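Local structure of CBS domain protein (Bacillus anthracis, 3LQN) at residues 98-101 against 107-110; 111-114 against 118-121. The protein is of unknown function but carries a pair of CBS domains, a module that in many proteins binds adenine nucleotides and regulates a partner activity. All coordinates share one frame; numbering follows the deposited sequence. Where two conformers were deposited one is given.

Overall arrangement
Both contacts pack helix 106-115 onto the sheet within the same CBS domain, and their centres lie about 5 Å apart. Contact 1 uses the first half of the helix and edge strand 99-101. Contact 2 uses the following turn and strand 118-122, the parallel neighbour of 99-101. The two strands are joined by backbone hydrogen bonds, probably including L100 N to C120 O at 2.8 Å. Each contact is built on one strand residue, L100 or I119, and each is apolar. They differ at their margins. Contact 1 runs out to the surface at K108, while contact 2 has no exposed residue among those that touch and lies closer to the centre of the chain.

Contact 1. Residues 98-101 against 107-110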
ATOM      1  N   PRO A  98       1.530   9.573 -11.229  1.00 45.41           N
ATOM      2  CA  PRO A  98       1.922  10.771 -10.487  1.00 45.78           C
ATOM      3  C   PRO A  98       3.448  10.988 -10.544  1.00 32.10           C
ATOM      4  O   PRO A  98       4.209  10.114 -10.128  1.00 42.14           O
ATOM      5  CB  PRO A  98       1.464  10.431  -9.057  1.00 38.58           C
ATOM      6  CG  PRO A  98       1.647   8.920  -8.974  1.00 47.78           C
ATOM      7  CD  PRO A  98       1.097   8.483 -10.321  1.00 42.07           C
ATOM      8  N   VAL A  99       3.888  12.143 -11.044  0.60 32.38           N
ATOM      9  CA  VAL A  99       5.311  12.477 -11.058  0.60 29.62           C
ATOM     10  C   VAL A  99       5.584  13.920 -10.604  0.60 29.32           C
ATOM     11  O   VAL A  99       4.917  14.870 -11.032  0.60 30.08           O
ATOM     12  CB  VAL A  99       5.958  12.235 -12.456  0.60 31.26           C
ATOM     13  CG1 VAL A  99       7.424  12.656 -12.453  0.60 28.07           C
ATOM     14  CG2 VAL A  99       5.853  10.753 -12.853  0.60 27.19           C
ATOM     15  N   LEU A 100       6.566  14.075  -9.729  1.00 27.87           N
ATOM     16  CA  LEU A 100       6.929  15.403  -9.236  1.00 30.09           C
ATOM     17  C   LEU A 100       8.388  15.656  -9.597  1.00 32.32           C
ATOM     18  O   LEU A 100       9.142  14.734  -9.761  1.00 33.66           O
ATOM     19  CB  LEU A 100       6.738  15.508  -7.733  1.00 26.47           C
ATOM     20  CG  LEU A 100       5.250  15.479  -7.360  1.00 35.75           C
ATOM     21  CD1 LEU A 100       5.116  15.543  -5.896  1.00 39.89           C
ATOM     22  CD2 LEU A 100       4.484  16.636  -7.989  1.00 35.23           C
ATOM     23  N   LYS A 101       8.745  16.926  -9.734  1.00 29.89           N
ATOM     24  CA  LYS A 101      10.151  17.335  -9.928  1.00 25.03           C
ATOM     25  C   LYS A 101      10.821  17.465  -8.559  1.00 25.29           C
ATOM     26  O   LYS A 101      10.157  17.664  -7.532  1.00 28.71           O
ATOM     27  CB  LYS A 101      10.182  18.723 -10.572  1.00 39.79           C
ATOM     28  CG  LYS A 101       9.392  18.874 -11.850  1.00 56.04           C
ATOM     29  CD  LYS A 101      10.091  19.900 -12.739  1.00 64.17           C
ATOM     30  CE  LYS A 101      11.479  19.398 -13.125  1.00 71.36           C
ATOM     31  NZ  LYS A 101      12.516  20.473 -13.291  1.00 73.79           N
ATOM     32  N   ALA A 107       3.624  21.301  -0.295  1.00 39.61           N
ATOM     33  CA  ALA A 107       2.207  21.455  -0.544  1.00 44.87           C
ATOM     34  C   ALA A 107       1.734  20.609  -1.728  1.00 38.21           C
ATOM     35  O   ALA A 107       0.677  19.972  -1.668  1.00 42.80           O
ATOM     36  CB  ALA A 107       1.893  22.922  -0.798  1.00 53.79           C
ATOM     37  N   LYS A 108       2.503  20.636  -2.807  1.00 39.47           N
ATOM     38  CA  LYS A 108       2.132  19.921  -4.024  1.00 47.28           C
ATOM     39  C   LYS A 108       2.174  18.409  -3.804  1.00 37.43           C
ATOM     40  O   LYS A 108       1.291  17.662  -4.275  1.00 37.31           O
ATOM     41  CB  LYS A 108       3.056  20.334  -5.157  1.00 39.98           C
ATOM     42  CG  LYS A 108       2.702  19.743  -6.517  1.00 52.32           C
ATOM     43  CD  LYS A 108       3.468  20.475  -7.607  1.00 53.20           C
ATOM     44  CE  LYS A 108       2.960  20.130  -8.999  1.00 65.39           C
ATOM     45  NZ  LYS A 108       3.375  21.173  -9.996  1.00 67.22           N
ATOM     46  N   ALA A 109       3.174  17.961  -3.055  1.00 30.70           N
ATOM     47  CA  ALA A 109       3.305  16.530  -2.742  1.00 33.48           C
ATOM     48  C   ALA A 109       2.200  16.066  -1.815  1.00 34.76           C
ATOM     49  O   ALA A 109       1.574  15.045  -2.060  1.00 32.55           O
ATOM     50  CB  ALA A 109       4.661  16.228  -2.117  1.00 32.71           C
ATOM     51  N   LEU A 110       1.985  16.804  -0.717  1.00 29.86           N
ATOM     52  CA  LEU A 110       0.908  16.448   0.213  1.00 33.33           C
ATOM     53  C   LEU A 110      -0.410  16.245  -0.517  1.00 36.57           C
ATOM     54  O   LEU A 110      -1.091  15.246  -0.325  1.00 34.43           O
ATOM     55  CB  LEU A 110       0.719  17.539   1.261  1.00 34.26           C
ATOM     56  CG  LEU A 110      -0.585  17.435   2.083  1.00 39.63           C
ATOM     57  CD1 LEU A 110      -0.615  16.168   2.897  1.00 37.76           C
ATOM     58  CD2 LEU A 110      -0.642  18.635   2.968  1.00 42.14           C
TER
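L100 reaches the helix with both of its methyl groups. CD1 of L100 lies 3.8 Å from CA of A109 and 3.9 Å from CB of A109, so it rests on the helix backbone as well as on the small side chain. CD2 of L100 takes the other partner and sits 3.9 Å from CG of K108. The K108 chain is extended, with CG anti to the backbone N (chi1 -175°). It runs alongside L100 in the opposite direction, and CE of K108 is again 3.9 Å from CD2 of L100. The lysine thus offers its methylene chain to the leucine. Its amino group goes on to a long, weak ion pair with D104. The lysine side chain lies near a bound formic acid molecule, probably from the crystallisation liquor.

Further out, I119 and M112 also pack on L100, and L132 of strand 128-133 touches both L100 and A109. Backbone hydrogen bonds of L100 to C120 and V122 fix the strand in the sheet. At the helix start, the S105 hydroxyl is hydrogen-bonded to N of K108. The contact joins the first strand and the helix of a beta-alpha-beta unit. Its chemistry is purely apolar across the two segments, with buried L100 and A109 screened on one flank by the aliphatic part of an exposed lysine.

Contact 2. Residues 111-114 against 118-121; sequences EMTI and FICA
The second half of a beta-alpha-beta unit, helix 106-115 followed by strand 118-122, is packed together here through I119 against M112 and T113. The delta methyl of I119 does most of the touching. CD1 of I119 lies 3.6 Å from CB of M112 and 3.7 Å from CG of the same methionine. On the other side, CD1 of I119 comes within 3.5 Å of CG2 of T113, which is tighter than a usual carbon contact. The T113 and I119 side chains meet at about a right angle.

M112 crosses I119 at a slant and covers more than its end. With chi1 at -157°, the M112 chain leaves opposite its own amide nitrogen and stays extended as far as the sulfur. This carries SD of M112 to 3.9 Å from CG2 of I119, so both branches of the isoleucine are covered. The chain then bends at chi3 (-82°).

In the CBS fold such a helix packs on one face of the sheet. P98, just before the parallel neighbouring strand, packs on both M112 and I119. The backbone of I119 is hydrogen-bonded to L132 in the antiparallel strand 128-133.

T113 turns only its methyl to I119. Its hydroxyl, OG1, is hydrogen-bonded to the carbonyl oxygen of L110, one turn back in the same helix. T113 also packs against L138 of the second subunit.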
ATOM      1  N   GLU A 111      -0.767  17.209  -1.353  1.00 37.56           N
ATOM      2  CA  GLU A 111      -1.973  17.074  -2.160  1.00 41.32           C
ATOM      3  C   GLU A 111      -1.954  15.831  -3.075  1.00 37.93           C
ATOM      4  O   GLU A 111      -2.935  15.054  -3.124  1.00 38.83           O
ATOM      5  CB  GLU A 111      -2.198  18.330  -2.989  1.00 48.09           C
ATOM      6  CG  GLU A 111      -3.409  18.240  -3.869  1.00 64.50           C
ATOM      7  CD  GLU A 111      -3.622  19.499  -4.664  1.00 75.06           C
ATOM      8  OE1 GLU A 111      -4.781  19.968  -4.715  1.00 74.96           O
ATOM      9  OE2 GLU A 111      -2.630  20.018  -5.229  1.00 79.94           O
ATOM     10  N   MET A 112      -0.867  15.644  -3.812  1.00 32.80           N
ATOM     11  CA  MET A 112      -0.761  14.439  -4.654  1.00 28.62           C
ATOM     12  C   MET A 112      -0.901  13.136  -3.867  1.00 31.60           C
ATOM     13  O   MET A 112      -1.478  12.169  -4.383  1.00 36.93           O
ATOM     14  CB  MET A 112       0.568  14.430  -5.450  1.00 27.15           C
ATOM     15  CG  MET A 112       0.482  13.577  -6.687  1.00 38.13           C
ATOM     16  SD  MET A 112       1.857  13.888  -7.808  1.00 44.83           S
ATOM     17  CE  MET A 112       1.355  15.370  -8.695  1.00 31.24           C
ATOM     18  N   THR A 113      -0.365  13.068  -2.642  1.00 28.36           N
ATOM     19  CA  THR A 113      -0.378  11.807  -1.898  1.00 29.12           C
ATOM     20  C   THR A 113      -1.783  11.393  -1.397  1.00 31.95           C
ATOM     21  O   THR A 113      -1.979  10.236  -1.029  1.00 32.05           O
ATOM     22  CB  THR A 113       0.582  11.740  -0.685  1.00 34.23           C
ATOM     23  OG1 THR A 113       0.241  12.775   0.256  1.00 41.61           O
ATOM     24  CG2 THR A 113       1.996  11.859  -1.113  1.00 45.65           C
ATOM     25  N   ILE A 114      -2.743  12.311  -1.388  1.00 37.41           N
ATOM     26  CA  ILE A 114      -4.107  11.908  -1.017  1.00 39.62           C
ATOM     27  C   ILE A 114      -4.627  10.718  -1.867  1.00 43.89           C
ATOM     28  O   ILE A 114      -5.098   9.726  -1.317  1.00 44.24           O
ATOM     29  CB  ILE A 114      -5.043  13.103  -0.960  1.00 40.71           C
ATOM     30  CG1 ILE A 114      -4.550  14.044   0.149  1.00 39.16           C
ATOM     31  CG2 ILE A 114      -6.442  12.650  -0.650  1.00 44.44           C
ATOM     32  CD1 ILE A 114      -4.687  15.462  -0.185  1.00 44.05           C
ATOM     33  N   PHE A 118       2.205   6.435  -3.825  1.00 35.11           N
ATOM     34  CA  PHE A 118       3.527   6.889  -4.142  1.00 45.54           C
ATOM     35  C   PHE A 118       3.789   7.410  -5.526  1.00 34.64           C
ATOM     36  O   PHE A 118       3.189   7.044  -6.553  1.00 35.30           O
ATOM     37  CB  PHE A 118       4.648   6.027  -3.523  1.00 59.16           C
ATOM     38  CG  PHE A 118       5.307   5.056  -4.464  1.00 55.60           C
ATOM     39  CD1 PHE A 118       5.972   5.501  -5.612  1.00 46.38           C
ATOM     40  CD2 PHE A 118       5.344   3.706  -4.150  1.00 43.90           C
ATOM     41  CE1 PHE A 118       6.608   4.590  -6.465  1.00 41.61           C
ATOM     42  CE2 PHE A 118       5.986   2.820  -4.957  1.00 46.83           C
ATOM     43  CZ  PHE A 118       6.632   3.263  -6.129  1.00 44.99           C
ATOM     44  N   ILE A 119       4.728   8.322  -5.496  1.00 34.60           N
ATOM     45  CA  ILE A 119       4.869   9.277  -6.541  1.00 29.16           C
ATOM     46  C   ILE A 119       6.326   9.235  -6.893  1.00 30.71           C
ATOM     47  O   ILE A 119       7.191   9.213  -6.010  1.00 30.99           O
ATOM     48  CB  ILE A 119       4.547  10.638  -5.987  1.00 34.28           C
ATOM     49  CG1 ILE A 119       3.058  10.707  -5.602  1.00 40.04           C
ATOM     50  CG2 ILE A 119       4.959  11.748  -6.984  1.00 44.91           C
ATOM     51  CD1 ILE A 119       2.776  11.759  -4.493  1.00 40.48           C
ATOM     52  N   CYS A 120       6.587   9.258  -8.186  1.00 26.18           N
ATOM     53  CA  CYS A 120       7.938   9.234  -8.647  1.00 22.86           C
ATOM     54  C   CYS A 120       8.413  10.659  -8.819  1.00 21.48           C
ATOM     55  O   CYS A 120       7.677  11.506  -9.299  1.00 28.73           O
ATOM     56  CB  CYS A 120       7.994   8.518 -10.006  1.00 22.62           C
ATOM     57  SG  CYS A 120       7.626   6.725  -9.908  1.00 27.58           S
ATOM     58  N   ALA A 121       9.670  10.874  -8.461  1.00 24.63           N
ATOM     59  CA  ALA A 121      10.367  12.119  -8.639  1.00 24.05           C
ATOM     60  C   ALA A 121      11.265  11.963  -9.843  1.00 25.93           C
ATOM     61  O   ALA A 121      11.942  10.965  -9.959  1.00 25.88           O
ATOM     62  CB  ALA A 121      11.201  12.394  -7.429  1.00 27.03           C
TER